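Local coordinates for glucoamylase (Thermoanaerobacterium thermosaccharolyticum, PDB 1LF6), which hydrolyses terminal alpha-1,4-linked glucose residues from the non-reducing ends of glucan chains, probably releasing beta-D-glucose, at residues D396-P401 against A422-K427; A449-G454 against D479-L484; F77-T80 against V86-E89. One frame throughout, in Å; residues are numbered along the deposited sequence.

Interaction 1 of 3, residues D396-P401 against A422-K427; sequences DEQADP and ADFIIK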
ATOM      1  N   ASP A 396      -3.665 -20.723   4.664  1.00 15.89           N
ATOM      2  CA  ASP A 396      -2.680 -19.952   5.403  1.00 15.65           C
ATOM      3  C   ASP A 396      -3.370 -18.780   6.074  1.00 15.58           C
ATOM      4  O   ASP A 396      -2.986 -18.383   7.174  1.00 17.05           O
ATOM      5  CB  ASP A 396      -1.544 -19.476   4.480  1.00 15.46           C
ATOM      6  CG  ASP A 396      -1.973 -18.395   3.514  1.00 16.08           C
ATOM      7  OD1 ASP A 396      -3.047 -18.534   2.897  1.00 15.86           O
ATOM      8  OD2 ASP A 396      -1.216 -17.410   3.359  1.00 15.16           O
ATOM      9  N   GLU A 397      -4.414 -18.252   5.438  1.00 14.60           N
ATOM     10  CA  GLU A 397      -5.138 -17.128   6.024  1.00 14.66           C
ATOM     11  C   GLU A 397      -6.032 -17.524   7.209  1.00 16.12           C
ATOM     12  O   GLU A 397      -6.427 -16.670   8.002  1.00 16.49           O
ATOM     13  CB  GLU A 397      -5.949 -16.392   4.948  1.00 15.03           C
ATOM     14  CG  GLU A 397      -5.075 -15.561   4.000  1.00 13.75           C
ATOM     15  CD  GLU A 397      -5.845 -14.472   3.277  1.00 15.03           C
ATOM     16  OE1 GLU A 397      -5.348 -13.324   3.225  1.00 15.71           O
ATOM     17  OE2 GLU A 397      -6.945 -14.754   2.757  1.00 15.52           O
ATOM     18  N   GLN A 398      -6.341 -18.814   7.334  1.00 15.96           N
ATOM     19  CA  GLN A 398      -7.153 -19.288   8.451  1.00 17.21           C
ATOM     20  C   GLN A 398      -6.229 -19.492   9.648  1.00 17.50           C
ATOM     21  O   GLN A 398      -6.636 -19.350  10.807  1.00 18.23           O
ATOM     22  CB  GLN A 398      -7.816 -20.633   8.122  1.00 16.90           C
ATOM     23  CG  GLN A 398      -8.534 -20.694   6.784  1.00 18.20           C
ATOM     24  CD  GLN A 398      -9.571 -19.602   6.622  1.00 18.31           C
ATOM     25  OE1 GLN A 398     -10.371 -19.342   7.528  1.00 17.25           O
ATOM     26  NE2 GLN A 398      -9.571 -18.959   5.457  1.00 15.75           N
ATOM     27  N   ALA A 399      -4.977 -19.822   9.351  1.00 15.85           N
ATOM     28  CA  ALA A 399      -3.970 -20.100  10.371  1.00 14.63           C
ATOM     29  C   ALA A 399      -3.289 -18.896  11.012  1.00 15.53           C
ATOM     30  O   ALA A 399      -3.081 -18.873  12.229  1.00 14.05           O
ATOM     31  CB  ALA A 399      -2.906 -21.029   9.787  1.00 14.08           C
ATOM     32  N   ASP A 400      -2.938 -17.902  10.202  1.00 16.05           N
ATOM     33  CA  ASP A 400      -2.235 -16.729  10.707  1.00 16.19           C
ATOM     34  C   ASP A 400      -2.872 -16.029  11.896  1.00 15.80           C
ATOM     35  O   ASP A 400      -2.182 -15.660  12.838  1.00 15.90           O
ATOM     36  CB  ASP A 400      -1.981 -15.733   9.567  1.00 15.31           C
ATOM     37  CG  ASP A 400      -0.951 -16.256   8.570  1.00 16.50           C
ATOM     38  OD1 ASP A 400      -0.169 -17.152   8.956  1.00 13.80           O
ATOM     39  OD2 ASP A 400      -0.915 -15.772   7.421  1.00 17.96           O
ATOM     40  N   PRO A 401      -4.195 -15.822  11.868  1.00 16.52           N
ATOM     41  CA  PRO A 401      -4.786 -15.153  13.028  1.00 17.13           C
ATOM     42  C   PRO A 401      -4.604 -15.965  14.315  1.00 16.97           C
ATOM     43  O   PRO A 401      -4.520 -15.395  15.407  1.00 14.56           O
ATOM     44  CB  PRO A 401      -6.249 -14.965  12.620  1.00 16.99           C
ATOM     45  CG  PRO A 401      -6.452 -15.966  11.507  1.00 21.01           C
ATOM     46  CD  PRO A 401      -5.164 -15.929  10.764  1.00 16.07           C
ATOM     47  N   ALA A 422      -9.505 -23.176  13.873  1.00 17.35           N
ATOM     48  CA  ALA A 422      -8.811 -24.449  13.976  1.00 18.56           C
ATOM     49  C   ALA A 422      -9.716 -25.570  13.474  1.00 19.12           C
ATOM     50  O   ALA A 422      -9.273 -26.450  12.732  1.00 18.03           O
ATOM     51  CB  ALA A 422      -8.394 -24.713  15.423  1.00 19.01           C
ATOM     52  N   ASP A 423     -10.984 -25.533  13.878  1.00 19.51           N
ATOM     53  CA  ASP A 423     -11.945 -26.549  13.459  1.00 20.82           C
ATOM     54  C   ASP A 423     -12.197 -26.465  11.959  1.00 21.21           C
ATOM     55  O   ASP A 423     -12.402 -27.480  11.299  1.00 22.74           O
ATOM     56  CB  ASP A 423     -13.275 -26.388  14.204  1.00 22.56           C
ATOM     57  CG  ASP A 423     -13.157 -26.698  15.695  1.00 23.40           C
ATOM     58  OD1 ASP A 423     -12.271 -27.492  16.075  1.00 24.13           O
ATOM     59  OD2 ASP A 423     -13.965 -26.158  16.475  1.00 23.71           O
ATOM     60  N   PHE A 424     -12.183 -25.250  11.421  1.00 20.34           N
ATOM     61  CA  PHE A 424     -12.405 -25.065   9.995  1.00 20.83           C
ATOM     62  C   PHE A 424     -11.234 -25.657   9.204  1.00 19.23           C
ATOM     63  O   PHE A 424     -11.434 -26.343   8.201  1.00 19.24           O
ATOM     64  CB  PHE A 424     -12.566 -23.577   9.674  1.00 20.32           C
ATOM     65  CG  PHE A 424     -12.842 -23.296   8.227  1.00 20.82           C
ATOM     66  CD1 PHE A 424     -12.004 -22.459   7.497  1.00 20.92           C
ATOM     67  CD2 PHE A 424     -13.935 -23.872   7.587  1.00 21.31           C
ATOM     68  CE1 PHE A 424     -12.251 -22.201   6.151  1.00 20.17           C
ATOM     69  CE2 PHE A 424     -14.190 -23.620   6.243  1.00 20.94           C
ATOM     70  CZ  PHE A 424     -13.345 -22.783   5.524  1.00 19.84           C
ATOM     71  N   ILE A 425     -10.017 -25.393   9.665  1.00 18.35           N
ATOM     72  CA  ILE A 425      -8.819 -25.908   9.012  1.00 18.76           C
ATOM     73  C   ILE A 425      -8.782 -27.438   8.996  1.00 18.85           C
ATOM     74  O   ILE A 425      -8.427 -28.045   7.987  1.00 18.26           O
ATOM     75  CB  ILE A 425      -7.543 -25.400   9.719  1.00 18.62           C
ATOM     76  CG1 ILE A 425      -7.394 -23.893   9.501  1.00 17.16           C
ATOM     77  CG2 ILE A 425      -6.313 -26.139   9.193  1.00 16.00           C
ATOM     78  CD1 ILE A 425      -6.310 -23.261  10.345  1.00 17.16           C
ATOM     79  N   ILE A 426      -9.136 -28.061  10.116  1.00 18.84           N
ATOM     80  CA  ILE A 426      -9.124 -29.518  10.204  1.00 19.78           C
ATOM     81  C   ILE A 426     -10.181 -30.140   9.306  1.00 19.96           C
ATOM     82  O   ILE A 426     -10.057 -31.288   8.881  1.00 20.26           O
ATOM     83  CB  ILE A 426      -9.347 -29.986  11.658  1.00 22.09           C
ATOM     84  CG1 ILE A 426      -8.153 -29.553  12.515  1.00 22.17           C
ATOM     85  CG2 ILE A 426      -9.546 -31.506  11.702  1.00 23.91           C
ATOM     86  CD1 ILE A 426      -8.135 -30.152  13.900  1.00 22.15           C
ATOM     87  N   LYS A 427     -11.215 -29.367   9.005  1.00 20.57           N
ATOM     88  CA  LYS A 427     -12.299 -29.830   8.155  1.00 22.78           C
ATOM     89  C   LYS A 427     -11.918 -29.867   6.677  1.00 23.78           C
ATOM     90  O   LYS A 427     -12.354 -30.754   5.943  1.00 23.92           O
ATOM     91  CB  LYS A 427     -13.510 -28.924   8.345  1.00 22.48           C
ATOM     92  CG  LYS A 427     -14.777 -29.662   8.658  1.00 26.76           C
ATOM     93  CD  LYS A 427     -15.888 -28.715   9.054  1.00 25.53           C
ATOM     94  CE  LYS A 427     -15.737 -28.257  10.493  1.00 27.68           C
ATOM     95  NZ  LYS A 427     -17.012 -27.661  10.982  1.00 27.65           N
TER
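Gln-398 and Ile-425, with CA atoms 6.8 Å apart, mark where helices 395-407 and 414-428 run side by side: the axes of the short segments 396-401 and 422-427 approach to 9.6 Å, with N-to-C directions 151° apart, hence nearly antiparallel. Two helices so joined in sequence form an alpha-helical hairpin, the building element of the (alpha/alpha) barrel of glycosyl hydrolase family 15. No hydrogen bond crosses between the segments, and Gln-398 is the residue that does most of the touching. Its CB rests on Ile-425 CG1 at 3.6 Å, giving the glutamine an apolar foot. The turn about CB-CG (chi2 -55°) bends the chain and brings the amide to Phe-424. There Gln-398 CD sits at the edge of the ring, in its plane, 3.8 Å from Phe-424 CE1. The amide oxygen approaches obliquely, with Gln-398 OE1 3.5 Å from Phe-424 CD1, and the amide and ring planes stand 75° apart, which rules out flat stacking. The other end of the amide is turned to backbone acceptors: NE2 bonds to the carbonyl oxygens of Ile-378 and Gln-394, so the rotation of the group is fixed from outside the helix pair. Replacing Gln-398 by an alanine would probably leave those two carbonyls without their shared donor and open a gap beside the edge of the Phe-424 ring. Met-377, in a loop, touches both Gln-398 and Phe-424 and extends this patch. The side chain of Gln-398 lies about 10 Å from that of Glu-438, the probable proton donor. On the next residue, Ala-399, packing alone operates: Ile-425 CD1 ends 4.1 Å from Ala-399 CB and 3.8 Å from Ala-399 N.

Interaction 2 of 3, residues A449-G454 against D479-L484; sequences AAEVAG and DNWQKL
The six-membered ring of Trp-481 is met by the carboxylate of Glu-451 at a slant, square over neither face nor edge, with the two planes 56° apart. Glu-451 OE1 is 3.3 Å from Trp-481 CZ3, and the side chains cross at about a right angle. The glutamate touches the same ring at a second point, since its CB lies 3.9 Å from Trp-481 CZ3. The OE1 contact is explained by a chain that stays extended past CG, which carries the carboxylate across to the CZ3 corner of the indole. No hydrogen bond joins the two segments, and contact between them is by packing alone.

Val-452 supplies the second half. Its two methyls meet Gln-482 at different places: Val-452 CG2 lies 3.7 Å from the backbone N of Gln-482, while Val-452 CG1 lies 4.0 Å from both CB and CG of the Gln-482 side chain. The same CG2 also reaches Trp-481 CB at 4.2 Å. Of the Gln-482 side chain, CB and CG take part. The chain bends at chi2 (-82°) and leads the amide away, where NE2 bonds to the backbone oxygen of Val-544.

The segment axes, 9.1 Å and 153° apart, show an antiparallel alpha-helical hairpin, closely packed where the CA atoms of Val-452 and Gln-482 come within 6.1 Å; the (alpha/alpha) barrel built from such hairpins is the known fold of the family. Around it, Pro-430 of a loop and Ile-425 of helix 414-428 each touch both Glu-451 and Trp-481. Helix 676-682 covers the other end through Tyr-682, which touches Val-452 and Gln-482, and helix 395-407 packs on Ala-450, Glu-451 and Ala-453.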
ATOM      1  N   ALA A 449       2.879 -25.138   5.960  1.00 12.07           N
ATOM      2  CA  ALA A 449       3.705 -24.673   7.070  1.00 14.73           C
ATOM      3  C   ALA A 449       2.833 -23.834   7.991  1.00 14.52           C
ATOM      4  O   ALA A 449       2.897 -23.956   9.218  1.00 14.65           O
ATOM      5  CB  ALA A 449       4.885 -23.836   6.560  1.00 13.07           C
ATOM      6  N   ALA A 450       2.017 -22.976   7.385  1.00 14.70           N
ATOM      7  CA  ALA A 450       1.112 -22.112   8.135  1.00 14.53           C
ATOM      8  C   ALA A 450       0.076 -22.939   8.888  1.00 14.50           C
ATOM      9  O   ALA A 450      -0.267 -22.612  10.025  1.00 14.81           O
ATOM     10  CB  ALA A 450       0.410 -21.139   7.189  1.00 14.92           C
ATOM     11  N   GLU A 451      -0.420 -24.002   8.251  1.00 14.88           N
ATOM     12  CA  GLU A 451      -1.420 -24.871   8.867  1.00 14.67           C
ATOM     13  C   GLU A 451      -0.867 -25.628  10.070  1.00 15.44           C
ATOM     14  O   GLU A 451      -1.566 -25.796  11.073  1.00 15.11           O
ATOM     15  CB  GLU A 451      -1.977 -25.875   7.844  1.00 14.74           C
ATOM     16  CG  GLU A 451      -2.794 -25.232   6.720  1.00 13.31           C
ATOM     17  CD  GLU A 451      -3.335 -26.244   5.734  1.00 15.58           C
ATOM     18  OE1 GLU A 451      -4.472 -26.724   5.929  1.00 15.25           O
ATOM     19  OE2 GLU A 451      -2.618 -26.573   4.763  1.00 14.37           O
ATOM     20  N   VAL A 452       0.370 -26.103   9.961  1.00 14.50           N
ATOM     21  CA  VAL A 452       1.013 -26.832  11.058  1.00 15.33           C
ATOM     22  C   VAL A 452       1.261 -25.882  12.236  1.00 16.00           C
ATOM     23  O   VAL A 452       0.970 -26.213  13.383  1.00 15.70           O
ATOM     24  CB  VAL A 452       2.368 -27.452  10.617  1.00 14.74           C
ATOM     25  CG1 VAL A 452       3.131 -27.966  11.841  1.00 13.93           C
ATOM     26  CG2 VAL A 452       2.123 -28.597   9.641  1.00 14.98           C
ATOM     27  N   ALA A 453       1.810 -24.706  11.939  1.00 14.93           N
ATOM     28  CA  ALA A 453       2.079 -23.706  12.967  1.00 15.18           C
ATOM     29  C   ALA A 453       0.774 -23.266  13.637  1.00 15.64           C
ATOM     30  O   ALA A 453       0.686 -23.171  14.864  1.00 15.32           O
ATOM     31  CB  ALA A 453       2.775 -22.507  12.353  1.00 15.54           C
ATOM     32  N   GLY A 454      -0.239 -23.000  12.821  1.00 14.90           N
ATOM     33  CA  GLY A 454      -1.522 -22.572  13.344  1.00 15.08           C
ATOM     34  C   GLY A 454      -2.216 -23.569  14.258  1.00 16.86           C
ATOM     35  O   GLY A 454      -2.790 -23.180  15.283  1.00 16.57           O
ATOM     36  N   ASP A 479       0.900 -32.647  13.807  1.00 16.78           N
ATOM     37  CA  ASP A 479       2.009 -33.585  13.704  1.00 18.78           C
ATOM     38  C   ASP A 479       1.885 -34.443  12.447  1.00 19.20           C
ATOM     39  O   ASP A 479       2.878 -34.716  11.768  1.00 17.62           O
ATOM     40  CB  ASP A 479       2.058 -34.495  14.935  1.00 18.03           C
ATOM     41  CG  ASP A 479       2.490 -33.758  16.197  1.00 21.73           C
ATOM     42  OD1 ASP A 479       2.498 -34.390  17.271  1.00 22.84           O
ATOM     43  OD2 ASP A 479       2.829 -32.556  16.120  1.00 20.30           O
ATOM     44  N   ASN A 480       0.661 -34.868  12.150  1.00 20.04           N
ATOM     45  CA  ASN A 480       0.401 -35.692  10.977  1.00 20.82           C
ATOM     46  C   ASN A 480       0.725 -34.921   9.700  1.00 20.66           C
ATOM     47  O   ASN A 480       1.478 -35.398   8.845  1.00 22.71           O
ATOM     48  CB  ASN A 480      -1.066 -36.137  10.961  1.00 21.01           C
ATOM     49  CG  ASN A 480      -1.422 -36.931   9.715  1.00 24.67           C
ATOM     50  OD1 ASN A 480      -0.843 -37.987   9.450  1.00 29.29           O
ATOM     51  ND2 ASN A 480      -2.376 -36.426   8.941  1.00 22.38           N
ATOM     52  N   TRP A 481       0.158 -33.728   9.572  1.00 19.65           N
ATOM     53  CA  TRP A 481       0.399 -32.904   8.394  1.00 19.07           C
ATOM     54  C   TRP A 481       1.871 -32.524   8.275  1.00 18.61           C
ATOM     55  O   TRP A 481       2.412 -32.453   7.174  1.00 19.75           O
ATOM     56  CB  TRP A 481      -0.471 -31.642   8.441  1.00 16.16           C
ATOM     57  CG  TRP A 481      -1.947 -31.921   8.349  1.00 17.46           C
ATOM     58  CD1 TRP A 481      -2.550 -33.145   8.237  1.00 16.22           C
ATOM     59  CD2 TRP A 481      -3.006 -30.954   8.354  1.00 15.76           C
ATOM     60  NE1 TRP A 481      -3.915 -32.995   8.173  1.00 16.73           N
ATOM     61  CE2 TRP A 481      -4.221 -31.663   8.242  1.00 17.02           C
ATOM     62  CE3 TRP A 481      -3.046 -29.556   8.444  1.00 17.45           C
ATOM     63  CZ2 TRP A 481      -5.462 -31.020   8.216  1.00 17.34           C
ATOM     64  CZ3 TRP A 481      -4.281 -28.918   8.418  1.00 14.29           C
ATOM     65  CH2 TRP A 481      -5.467 -29.649   8.306  1.00 16.53           C
ATOM     66  N   GLN A 482       2.525 -32.296   9.409  1.00 18.73           N
ATOM     67  CA  GLN A 482       3.934 -31.932   9.397  1.00 20.19           C
ATOM     68  C   GLN A 482       4.756 -33.076   8.807  1.00 21.97           C
ATOM     69  O   GLN A 482       5.690 -32.842   8.041  1.00 22.50           O
ATOM     70  CB  GLN A 482       4.411 -31.612  10.818  1.00 20.35           C
ATOM     71  CG  GLN A 482       5.749 -30.862  10.911  1.00 19.04           C
ATOM     72  CD  GLN A 482       6.965 -31.770  10.810  1.00 20.61           C
ATOM     73  OE1 GLN A 482       6.893 -32.966  11.096  1.00 19.54           O
ATOM     74  NE2 GLN A 482       8.100 -31.194  10.426  1.00 21.82           N
ATOM     75  N   LYS A 483       4.401 -34.309   9.158  1.00 22.31           N
ATOM     76  CA  LYS A 483       5.108 -35.487   8.653  1.00 24.55           C
ATOM     77  C   LYS A 483       4.796 -35.755   7.176  1.00 23.57           C
ATOM     78  O   LYS A 483       5.526 -36.484   6.510  1.00 26.39           O
ATOM     79  CB  LYS A 483       4.736 -36.735   9.474  1.00 25.50           C
ATOM     80  CG  LYS A 483       5.338 -36.818  10.876  1.00 30.38           C
ATOM     81  CD  LYS A 483       6.843 -37.038  10.831  1.00 33.44           C
ATOM     82  CE  LYS A 483       7.379 -37.609  12.147  1.00 36.90           C
ATOM     83  NZ  LYS A 483       7.231 -36.692  13.309  1.00 39.28           N
ATOM     84  N   LEU A 484       3.717 -35.170   6.670  1.00 23.40           N
ATOM     85  CA  LEU A 484       3.322 -35.374   5.276  1.00 24.15           C
ATOM     86  C   LEU A 484       3.806 -34.304   4.298  1.00 22.87           C
ATOM     87  O   LEU A 484       3.748 -34.503   3.085  1.00 22.39           O
ATOM     88  CB  LEU A 484       1.801 -35.481   5.181  1.00 25.02           C
ATOM     89  CG  LEU A 484       1.185 -36.677   5.912  1.00 28.62           C
ATOM     90  CD1 LEU A 484      -0.318 -36.637   5.767  1.00 26.86           C
ATOM     91  CD2 LEU A 484       1.750 -37.977   5.347  1.00 29.49           C
TER

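Interaction 3 of 3, residues F77-T80 against V86-E89; sequences FIVT and VPDE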
ATOM      1  N   PHE A  77       0.289  21.589 -10.606  1.00 28.43           N
ATOM      2  CA  PHE A  77       0.489  22.937 -11.118  1.00 30.54           C
ATOM      3  C   PHE A  77       0.871  22.908 -12.588  1.00 31.07           C
ATOM      4  O   PHE A  77       1.576  22.003 -13.040  1.00 29.52           O
ATOM      5  CB  PHE A  77       1.595  23.654 -10.338  1.00 28.10           C
ATOM      6  CG  PHE A  77       1.146  24.211  -9.022  1.00 29.08           C
ATOM      7  CD1 PHE A  77       0.209  25.239  -8.975  1.00 27.72           C
ATOM      8  CD2 PHE A  77       1.649  23.706  -7.829  1.00 25.97           C
ATOM      9  CE1 PHE A  77      -0.219  25.756  -7.759  1.00 26.12           C
ATOM     10  CE2 PHE A  77       1.227  24.217  -6.611  1.00 26.94           C
ATOM     11  CZ  PHE A  77       0.291  25.245  -6.574  1.00 27.18           C
ATOM     12  N   ILE A  78       0.390  23.905 -13.325  1.00 32.12           N
ATOM     13  CA  ILE A  78       0.704  24.044 -14.739  1.00 34.64           C
ATOM     14  C   ILE A  78       1.231  25.464 -14.908  1.00 35.36           C
ATOM     15  O   ILE A  78       0.608  26.421 -14.443  1.00 35.17           O
ATOM     16  CB  ILE A  78      -0.542  23.870 -15.638  1.00 35.07           C
ATOM     17  CG1 ILE A  78      -1.231  22.540 -15.327  1.00 34.88           C
ATOM     18  CG2 ILE A  78      -0.127  23.914 -17.105  1.00 34.11           C
ATOM     19  CD1 ILE A  78      -0.341  21.324 -15.526  1.00 35.58           C
ATOM     20  N   VAL A  79       2.381  25.598 -15.558  1.00 35.99           N
ATOM     21  CA  VAL A  79       2.975  26.914 -15.761  1.00 38.76           C
ATOM     22  C   VAL A  79       3.180  27.222 -17.236  1.00 39.43           C
ATOM     23  O   VAL A  79       3.436  26.329 -18.040  1.00 39.42           O
ATOM     24  CB  VAL A  79       4.335  27.035 -15.028  1.00 39.98           C
ATOM     25  CG1 VAL A  79       5.210  25.854 -15.371  1.00 41.23           C
ATOM     26  CG2 VAL A  79       5.035  28.327 -15.422  1.00 39.55           C
ATOM     27  N   THR A  80       3.053  28.499 -17.580  1.00 39.29           N
ATOM     28  CA  THR A  80       3.230  28.942 -18.952  1.00 40.70           C
ATOM     29  C   THR A  80       3.754  30.373 -18.965  1.00 41.09           C
ATOM     30  O   THR A  80       3.769  31.048 -17.935  1.00 39.13           O
ATOM     31  CB  THR A  80       1.898  28.897 -19.728  1.00 40.73           C
ATOM     32  OG1 THR A  80       2.142  29.197 -21.107  1.00 43.38           O
ATOM     33  CG2 THR A  80       0.914  29.912 -19.165  1.00 39.19           C
ATOM     34  N   VAL A  86       4.056  25.390 -22.399  1.00 50.24           N
ATOM     35  CA  VAL A  86       3.081  25.048 -21.366  1.00 48.11           C
ATOM     36  C   VAL A  86       3.496  23.734 -20.699  1.00 46.06           C
ATOM     37  O   VAL A  86       3.066  22.660 -21.120  1.00 46.17           O
ATOM     38  CB  VAL A  86       1.667  24.860 -21.965  1.00 47.97           C
ATOM     39  CG1 VAL A  86       0.679  24.493 -20.872  1.00 48.01           C
ATOM     40  CG2 VAL A  86       1.224  26.129 -22.668  1.00 49.97           C
ATOM     41  N   PRO A  87       4.356  23.801 -19.664  1.00 44.99           N
ATOM     42  CA  PRO A  87       4.799  22.585 -18.972  1.00 42.44           C
ATOM     43  C   PRO A  87       3.934  22.126 -17.800  1.00 39.56           C
ATOM     44  O   PRO A  87       3.472  22.929 -16.989  1.00 38.29           O
ATOM     45  CB  PRO A  87       6.213  22.944 -18.523  1.00 43.19           C
ATOM     46  CG  PRO A  87       6.076  24.375 -18.193  1.00 44.25           C
ATOM     47  CD  PRO A  87       5.278  24.913 -19.370  1.00 45.58           C
ATOM     48  N   ASP A  88       3.726  20.814 -17.742  1.00 37.17           N
ATOM     49  CA  ASP A  88       2.961  20.162 -16.685  1.00 32.74           C
ATOM     50  C   ASP A  88       4.039  19.668 -15.730  1.00 30.67           C
ATOM     51  O   ASP A  88       4.861  18.835 -16.105  1.00 31.03           O
ATOM     52  CB  ASP A  88       2.173  18.988 -17.277  1.00 32.30           C
ATOM     53  CG  ASP A  88       1.428  18.167 -16.223  1.00 32.25           C
ATOM     54  OD1 ASP A  88       0.500  17.424 -16.615  1.00 30.54           O
ATOM     55  OD2 ASP A  88       1.763  18.244 -15.022  1.00 29.02           O
ATOM     56  N   GLU A  89       4.051  20.194 -14.508  1.00 28.76           N
ATOM     57  CA  GLU A  89       5.067  19.815 -13.530  1.00 27.59           C
ATOM     58  C   GLU A  89       5.200  18.303 -13.341  1.00 27.54           C
ATOM     59  O   GLU A  89       6.306  17.797 -13.148  1.00 25.63           O
ATOM     60  CB  GLU A  89       4.784  20.477 -12.174  1.00 26.61           C
ATOM     61  CG  GLU A  89       3.732  19.765 -11.331  1.00 28.01           C
ATOM     62  CD  GLU A  89       3.532  20.405  -9.967  1.00 27.20           C
ATOM     63  OE1 GLU A  89       4.531  20.852  -9.366  1.00 28.85           O
ATOM     64  OE2 GLU A  89       2.378  20.444  -9.490  1.00 26.54           O
TER
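Glu-89 turns its CG into the position between its own backbone N and carbonyl carbon (chi1 81°) and then runs extended, a course that carries its carboxylate back to the N-H of Phe-77. Phe-77 N donates to Glu-89 OE2 at 2.6 Å with an N-H...O angle of 155°, meeting the oxygen from above the carboxylate plane. The same OE2 forms a salt bridge with Lys-122, and OE1 accepts from Asn-111 ND2, so both oxygens of this buried group have partners. In the other direction Glu-89 N reaches Phe-77 O at 3.4 Å, a weak bond. A stronger one follows along the chain: Val-79 N donates to Pro-87 O at 3.2 Å, nearly straight at 167°.

The two backbone bonds, Glu-89 N to Phe-77 O and Val-79 N to Pro-87 O, flank a single antiparallel bridge in which Ile-78 and Asp-88 are a non-hydrogen-bonded pair. It lies at the end of strand 70-80, in the seven-stranded sheet of the N-terminal beta-sandwich, where strand 150-157 is bonded along the strand's other side.

On the side covered by helix 209-216, Ile-78 CG2 packs on Val-86 CG1 at 3.9 Å, and Ile-78 CD1 lies 3.7 Å from Asp-88 CG. The aspartate is the N-cap of helix 89-92; its OD2 bonds to Thr-90 OG1 and its OD1 forms a salt bridge with Lys-76. Val-79 CG1 lies against the Pro-87 ring, where the spacing in the model is tight enough to be doubtful. At the far end, Thr-80 and Val-86 point the same way side by side, with Thr-80 OG1 3.6 Å from Val-86 CG2; the polar partners of Thr-80 OG1 lie in the turn, in hydrogen bonds with Phe-85 O and Gly-82 N.

In the fold
From the N terminus, interaction 3 comes first: it closes a turn of five residues between strand 70-80 and helix 89-92 within the beta-sandwich domain. Much later, interaction 1 closes a loop of 20 residues, mostly helical, between its segments on helices 395-407 and 414-428, and interaction 2 one of 24 between its segments on helices 445-464 and 468-489. The three follow in series, none enclosing or crossing another. Interactions 1 and 2 have centres 11 Å apart and touch directly, Ala-399 CB lying 3.1 Å from Ala-450 O and Ile-425 O 3.4 Å from Trp-481 CH2, so adjoining helices of the barrel form one continuous packing. Interaction 3 lies across the molecule, its centre 54 Å from that of interaction 1.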